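Local coordinates for protein EreC (Klebsiella pneumoniae, PDB 6XCQ) that probably hydrolyses the ester bond of the macrolide ring of erythromycin and related antibiotics, thereby conferring resistance on its host, at residues A218-L229 and A248-L259. The protein carries 1 engineered substitution. Sequence-based numbering, arbitrary orientation.
Sequences AISGVTRLKLRL and ASDRIESIEYTL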
ATOM      1  N   ALA A 218      12.616  23.187   7.000  1.00 18.86           N
ATOM      2  CA  ALA A 218      12.608  21.765   7.330  1.00 21.03           C
ATOM      3  C   ALA A 218      12.973  20.922   6.115  1.00 20.15           C
ATOM      4  O   ALA A 218      13.745  19.962   6.223  1.00 19.12           O
ATOM      5  CB  ALA A 218      11.241  21.352   7.881  1.00 18.68           C
ATOM      6  N   ILE A 219      12.428  21.266   4.950  1.00 16.84           N
ATOM      7  CA  ILE A 219      12.763  20.546   3.725  1.00 21.65           C
ATOM      8  C   ILE A 219      14.259  20.653   3.444  1.00 21.63           C
ATOM      9  O   ILE A 219      14.930  19.658   3.140  1.00 19.54           O
ATOM     10  CB  ILE A 219      11.923  21.084   2.552  1.00 19.42           C
ATOM     11  CG1 ILE A 219      10.457  20.661   2.703  1.00 25.95           C
ATOM     12  CG2 ILE A 219      12.477  20.631   1.206  1.00 18.07           C
ATOM     13  CD1 ILE A 219       9.524  21.442   1.778  1.00 22.21           C
ATOM     14  N   SER A 220      14.802  21.865   3.539  0.54 16.60           N
ATOM     15  CA  SER A 220      16.235  22.036   3.328  0.54 21.57           C
ATOM     16  C   SER A 220      17.040  21.282   4.380  0.54 17.87           C
ATOM     17  O   SER A 220      18.105  20.726   4.079  0.54 21.18           O
ATOM     18  CB  SER A 220      16.589  23.523   3.336  0.54 22.91           C
ATOM     19  OG  SER A 220      15.887  24.211   2.312  0.54 24.56           O
ATOM     20  N   GLY A 221      16.544  21.248   5.620  1.00 16.33           N
ATOM     21  CA  GLY A 221      17.244  20.531   6.672  1.00 17.85           C
ATOM     22  C   GLY A 221      17.353  19.048   6.380  1.00 20.87           C
ATOM     23  O   GLY A 221      18.391  18.430   6.627  1.00 18.26           O
ATOM     24  N   VAL A 222      16.288  18.462   5.820  1.00 16.21           N
ATOM     25  CA  VAL A 222      16.318  17.043   5.490  1.00 16.04           C
ATOM     26  C   VAL A 222      17.277  16.786   4.334  1.00 16.99           C
ATOM     27  O   VAL A 222      18.039  15.814   4.352  1.00 13.02           O
ATOM     28  CB  VAL A 222      14.892  16.532   5.200  1.00 18.53           C
ATOM     29  CG1 VAL A 222      14.926  15.185   4.540  1.00 16.75           C
ATOM     30  CG2 VAL A 222      14.108  16.422   6.510  1.00 16.76           C
ATOM     31  N   THR A 223      17.286  17.666   3.327  1.00 15.06           N
ATOM     32  CA  THR A 223      18.235  17.503   2.227  1.00 18.16           C
ATOM     33  C   THR A 223      19.683  17.564   2.727  1.00 21.44           C
ATOM     34  O   THR A 223      20.523  16.751   2.324  1.00 15.43           O
ATOM     35  CB  THR A 223      17.966  18.567   1.155  1.00 16.70           C
ATOM     36  OG1 THR A 223      16.691  18.302   0.528  1.00 22.32           O
ATOM     37  CG2 THR A 223      19.026  18.553   0.099  1.00 13.41           C
ATOM     38  N   ARG A 224      19.991  18.518   3.609  0.63 20.69           N
ATOM     39  CA  ARG A 224      21.338  18.591   4.173  0.63 18.10           C
ATOM     40  C   ARG A 224      21.719  17.277   4.838  0.63 16.12           C
ATOM     41  O   ARG A 224      22.816  16.747   4.618  0.63 18.70           O
ATOM     42  CB  ARG A 224      21.433  19.747   5.174  0.63 18.71           C
ATOM     43  CG  ARG A 224      22.858  20.050   5.669  0.63 25.29           C
ATOM     44  CD  ARG A 224      23.167  19.394   7.019  0.63 25.20           C
ATOM     45  NE  ARG A 224      24.235  20.076   7.742  0.63 17.30           N
ATOM     46  CZ  ARG A 224      25.527  19.782   7.637  0.63 24.73           C
ATOM     47  NH1 ARG A 224      25.939  18.817   6.815  0.63 16.78           N
ATOM     48  NH2 ARG A 224      26.414  20.469   8.348  0.63 21.84           N
ATOM     49  N   LEU A 225      20.809  16.722   5.640  1.00 16.33           N
ATOM     50  CA  LEU A 225      21.089  15.465   6.329  1.00 17.35           C
ATOM     51  C   LEU A 225      21.290  14.324   5.349  1.00 21.98           C
ATOM     52  O   LEU A 225      22.161  13.475   5.553  1.00 16.71           O
ATOM     53  CB  LEU A 225      19.939  15.117   7.273  1.00 21.46           C
ATOM     54  CG  LEU A 225      20.168  15.493   8.728  1.00 40.02           C
ATOM     55  CD1 LEU A 225      18.849  15.479   9.465  1.00 37.70           C
ATOM     56  CD2 LEU A 225      21.179  14.557   9.375  1.00 37.79           C
ATOM     57  N   LYS A 226      20.453  14.269   4.311  1.00 16.89           N
ATOM     58  CA  LYS A 226      20.518  13.190   3.331  1.00 16.47           C
ATOM     59  C   LYS A 226      21.863  13.157   2.624  1.00 15.31           C
ATOM     60  O   LYS A 226      22.422  12.082   2.376  1.00 14.41           O
ATOM     61  CB  LYS A 226      19.419  13.385   2.300  1.00  8.27           C
ATOM     62  CG  LYS A 226      19.318  12.283   1.271  1.00 20.87           C
ATOM     63  CD  LYS A 226      18.294  12.663   0.217  1.00 28.03           C
ATOM     64  CE  LYS A 226      18.727  12.220  -1.165  1.00 35.47           C
ATOM     65  NZ  LYS A 226      18.300  10.828  -1.437  1.00 23.00           N
ATOM     66  N   LEU A 227      22.364  14.328   2.240  1.00 13.40           N
ATOM     67  CA  LEU A 227      23.627  14.394   1.508  1.00 14.37           C
ATOM     68  C   LEU A 227      24.823  14.147   2.426  1.00 14.68           C
ATOM     69  O   LEU A 227      25.824  13.560   1.999  1.00 14.02           O
ATOM     70  CB  LEU A 227      23.746  15.753   0.815  1.00 17.90           C
ATOM     71  CG  LEU A 227      23.168  15.931  -0.601  1.00 23.38           C
ATOM     72  CD1 LEU A 227      21.845  15.243  -0.776  1.00 14.97           C
ATOM     73  CD2 LEU A 227      23.038  17.410  -0.942  1.00 23.07           C
ATOM     74  N   ARG A 228      24.743  14.572   3.683  1.00 17.62           N
ATOM     75  CA  ARG A 228      25.830  14.273   4.608  1.00 21.03           C
ATOM     76  C   ARG A 228      25.939  12.770   4.843  1.00 16.12           C
ATOM     77  O   ARG A 228      27.035  12.200   4.781  1.00 14.37           O
ATOM     78  CB  ARG A 228      25.641  15.015   5.931  1.00 18.16           C
ATOM     79  CG  ARG A 228      26.736  14.647   6.946  1.00 16.77           C
ATOM     80  CD  ARG A 228      26.569  15.345   8.297  1.00 23.07           C
ATOM     81  NE  ARG A 228      27.479  14.808   9.312  1.00 18.91           N
ATOM     82  CZ  ARG A 228      28.749  15.189   9.475  1.00 27.48           C
ATOM     83  NH1 ARG A 228      29.295  16.099   8.671  1.00 19.64           N
ATOM     84  NH2 ARG A 228      29.490  14.634  10.429  1.00 18.24           N
ATOM     85  N   LEU A 229      24.804  12.101   5.068  1.00 14.70           N
ATOM     86  CA  LEU A 229      24.853  10.673   5.373  1.00 18.07           C
ATOM     87  C   LEU A 229      25.388   9.879   4.196  1.00 14.26           C
ATOM     88  O   LEU A 229      26.192   8.958   4.373  1.00 14.10           O
ATOM     89  CB  LEU A 229      23.465  10.155   5.758  1.00 18.64           C
ATOM     90  CG  LEU A 229      23.115  10.156   7.248  1.00 36.46           C
ATOM     91  CD1 LEU A 229      23.637   8.913   7.939  1.00 39.03           C
ATOM     92  CD2 LEU A 229      23.652  11.398   7.929  1.00 41.18           C
ATOM     93  N   ALA A 248      19.353   4.531   9.147  1.00 17.14           N
ATOM     94  CA  ALA A 248      19.308   5.995   9.121  1.00 14.18           C
ATOM     95  C   ALA A 248      18.976   6.508   7.727  1.00 18.23           C
ATOM     96  O   ALA A 248      18.146   7.417   7.565  1.00 18.67           O
ATOM     97  CB  ALA A 248      20.636   6.600   9.598  1.00 14.31           C
ATOM     98  N   SER A 249      19.607   5.929   6.707  1.00 13.39           N
ATOM     99  CA  SER A 249      19.341   6.348   5.336  1.00 17.21           C
ATOM    100  C   SER A 249      17.884   6.114   4.957  1.00 19.91           C
ATOM    101  O   SER A 249      17.280   6.934   4.258  1.00 15.35           O
ATOM    102  CB  SER A 249      20.269   5.605   4.382  1.00 17.22           C
ATOM    103  OG  SER A 249      21.611   5.787   4.797  1.00 33.76           O
ATOM    104  N   ASP A 250      17.302   5.002   5.405  1.00 17.41           N
ATOM    105  CA  ASP A 250      15.895   4.762   5.119  1.00 17.93           C
ATOM    106  C   ASP A 250      15.011   5.775   5.830  1.00 16.99           C
ATOM    107  O   ASP A 250      14.038   6.271   5.245  1.00 20.08           O
ATOM    108  CB  ASP A 250      15.509   3.340   5.519  1.00 21.99           C
ATOM    109  CG  ASP A 250      16.167   2.282   4.635  1.00 34.31           C
ATOM    110  OD1 ASP A 250      16.835   2.641   3.634  1.00 25.71           O
ATOM    111  OD2 ASP A 250      16.014   1.082   4.951  1.00 27.47           O
ATOM    112  N   ARG A 251      15.325   6.098   7.090  0.50 15.24           N
ATOM    113  CA  ARG A 251      14.502   7.053   7.826  0.50 14.72           C
ATOM    114  C   ARG A 251      14.487   8.404   7.124  0.50 20.94           C
ATOM    115  O   ARG A 251      13.419   8.984   6.886  0.50 18.11           O
ATOM    116  CB  ARG A 251      15.001   7.202   9.265  0.50 16.62           C
ATOM    117  CG  ARG A 251      14.931   5.942  10.125  0.50 21.16           C
ATOM    118  CD  ARG A 251      13.495   5.442  10.345  0.50 17.71           C
ATOM    119  NE  ARG A 251      13.103   4.495   9.304  0.50 24.57           N
ATOM    120  CZ  ARG A 251      13.565   3.251   9.202  0.50 19.54           C
ATOM    121  NH1 ARG A 251      14.434   2.774  10.082  0.50 22.51           N
ATOM    122  NH2 ARG A 251      13.153   2.477   8.212  0.50 22.16           N
ATOM    123  N   ILE A 252      15.672   8.913   6.769  1.00 14.53           N
ATOM    124  CA  ILE A 252      15.768  10.197   6.076  1.00 12.57           C
ATOM    125  C   ILE A 252      14.964  10.171   4.784  1.00 14.17           C
ATOM    126  O   ILE A 252      14.247  11.126   4.470  1.00 17.16           O
ATOM    127  CB  ILE A 252      17.241  10.558   5.798  1.00 15.55           C
ATOM    128  CG1 ILE A 252      17.993  10.828   7.102  1.00 22.49           C
ATOM    129  CG2 ILE A 252      17.324  11.777   4.883  1.00 21.13           C
ATOM    130  CD1 ILE A 252      19.511  10.654   6.977  1.00 25.64           C
ATOM    131  N   GLU A 253      15.082   9.090   4.004  1.00 11.41           N
ATOM    132  CA  GLU A 253      14.279   8.991   2.777  1.00 18.82           C
ATOM    133  C   GLU A 253      12.789   9.089   3.093  1.00 20.23           C
ATOM    134  O   GLU A 253      12.041   9.808   2.420  1.00 19.31           O
ATOM    135  CB  GLU A 253      14.562   7.684   2.039  1.00 19.37           C
ATOM    136  CG  GLU A 253      15.904   7.621   1.302  1.00 33.90           C
ATOM    137  CD  GLU A 253      16.054   8.696   0.240  1.00 34.73           C
ATOM    138  OE1 GLU A 253      17.002   9.509   0.345  1.00 33.55           O
ATOM    139  OE2 GLU A 253      15.220   8.741  -0.688  1.00 31.98           O
ATOM    140  N   SER A 254      12.343   8.345   4.103  1.00 16.72           N
ATOM    141  CA  SER A 254      10.947   8.386   4.510  1.00 18.30           C
ATOM    142  C   SER A 254      10.520   9.805   4.881  1.00 22.37           C
ATOM    143  O   SER A 254       9.461  10.272   4.449  1.00 17.74           O
ATOM    144  CB  SER A 254      10.720   7.430   5.680  1.00 14.72           C
ATOM    145  OG  SER A 254       9.354   7.484   6.081  1.00 20.25           O
ATOM    146  N   ILE A 255      11.335  10.511   5.676  1.00 14.14           N
ATOM    147  CA  ILE A 255      10.983  11.878   6.076  1.00 11.88           C
ATOM    148  C   ILE A 255      10.951  12.813   4.872  1.00 14.21           C
ATOM    149  O   ILE A 255      10.029  13.633   4.726  1.00 16.11           O
ATOM    150  CB  ILE A 255      11.950  12.399   7.153  1.00 17.93           C
ATOM    151  CG1 ILE A 255      11.800  11.601   8.446  1.00 15.21           C
ATOM    152  CG2 ILE A 255      11.706  13.868   7.408  1.00  8.33           C
ATOM    153  CD1 ILE A 255      13.145  11.519   9.297  1.00 12.57           C
ATOM    154  N   GLU A 256      11.952  12.712   3.992  1.00 12.81           N
ATOM    155  CA  GLU A 256      12.001  13.582   2.818  1.00 16.67           C
ATOM    156  C   GLU A 256      10.733  13.451   1.980  1.00 17.94           C
ATOM    157  O   GLU A 256      10.144  14.451   1.561  1.00 16.72           O
ATOM    158  CB  GLU A 256      13.224  13.253   1.972  1.00  9.98           C
ATOM    159  CG  GLU A 256      13.323  14.020   0.660  1.00 16.01           C
ATOM    160  CD  GLU A 256      14.367  13.404  -0.278  1.00 31.04           C
ATOM    161  OE1 GLU A 256      15.158  14.148  -0.902  1.00 20.79           O
ATOM    162  OE2 GLU A 256      14.392  12.157  -0.393  1.00 32.46           O
ATOM    163  N   TYR A 257      10.307  12.219   1.711  1.00 24.04           N
ATOM    164  CA  TYR A 257       9.107  12.033   0.897  1.00 14.22           C
ATOM    165  C   TYR A 257       7.844  12.354   1.684  1.00 16.44           C
ATOM    166  O   TYR A 257       6.816  12.710   1.086  1.00 14.92           O
ATOM    167  CB  TYR A 257       9.072  10.611   0.342  1.00 15.13           C
ATOM    168  CG  TYR A 257       9.877  10.433  -0.942  1.00 16.01           C
ATOM    169  CD1 TYR A 257      11.270  10.323  -0.920  1.00 18.88           C
ATOM    170  CD2 TYR A 257       9.238  10.386  -2.173  1.00 16.88           C
ATOM    171  CE1 TYR A 257      12.007  10.163  -2.109  1.00 17.20           C
ATOM    172  CE2 TYR A 257       9.946  10.222  -3.348  1.00 17.52           C
ATOM    173  CZ  TYR A 257      11.325  10.115  -3.319  1.00 16.33           C
ATOM    174  OH  TYR A 257      11.991   9.971  -4.504  1.00 16.00           O
ATOM    175  N   THR A 258       7.889  12.252   3.015  1.00 16.41           N
ATOM    176  CA  THR A 258       6.721  12.652   3.801  1.00 19.52           C
ATOM    177  C   THR A 258       6.465  14.150   3.686  1.00 20.97           C
ATOM    178  O   THR A 258       5.330  14.582   3.449  1.00 15.28           O
ATOM    179  CB  THR A 258       6.893  12.246   5.261  1.00 12.62           C
ATOM    180  OG1 THR A 258       6.887  10.824   5.341  1.00 15.12           O
ATOM    181  CG2 THR A 258       5.741  12.767   6.084  1.00 24.40           C
ATOM    182  N   LEU A 259       7.515  14.963   3.830  1.00 17.87           N
ATOM    183  CA  LEU A 259       7.354  16.410   3.701  1.00 14.86           C
ATOM    184  C   LEU A 259       6.881  16.803   2.298  1.00 18.09           C
ATOM    185  O   LEU A 259       6.008  17.670   2.145  1.00 20.01           O
ATOM    186  CB  LEU A 259       8.674  17.116   4.053  1.00 15.92           C
ATOM    187  CG  LEU A 259       9.231  16.910   5.474  1.00 19.62           C
ATOM    188  CD1 LEU A 259      10.329  17.939   5.827  1.00 15.39           C
ATOM    189  CD2 LEU A 259       8.112  16.935   6.526  1.00 17.85           C
TER
HETATM  190  O   HOH W   1      16.966  16.095  -1.740  0.50 30.88           O
HETATM  191  O   HOH W   2      15.935  11.026  -2.219  1.00 38.62           O
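V222 and I252 each enter a hole in the opposite helix. V222 sits among I252, I255, E256 and L259. With CG1 anti to the backbone N (chi1 166°), its two methyls part: CG1 rests on E256 CB at 3.6 Å, and CG2 meets I255 CG2, also at 3.6 Å. I252 in turn fills the space between V222, L225, K226 and L229. Its CD1 lies 3.6 Å from L229 CG, while its CG2 packs against K226 CB at 3.7 Å. Toward one end L229 CD1 reaches A248 CB; toward the other, L259 CD1 touches A218 and I219.

Along one edge of this apolar seam runs the K226 chain, which bends near its end to bring NZ within 2.6 Å of E253 OE1. This salt bridge uses the syn side of the carboxylate, 21° out of its plane. Water 2 accepts from K226 NZ and donates to E253 OE2 and E256 OE2, tying both acids to the lysine, whose charge probably eases their proximity. Water 1 joins T223 OG1 to E256 OE1.

Behind the seam, helix 182-191 packs on V222 and L225, and helix 164-177 on A248, I252 and I255. The axes approach to 9.8 Å at 155°, an antiparallel pair with reciprocal knobs-into-holes packing, within a helical bundle beside the mixed sheet of the esterase.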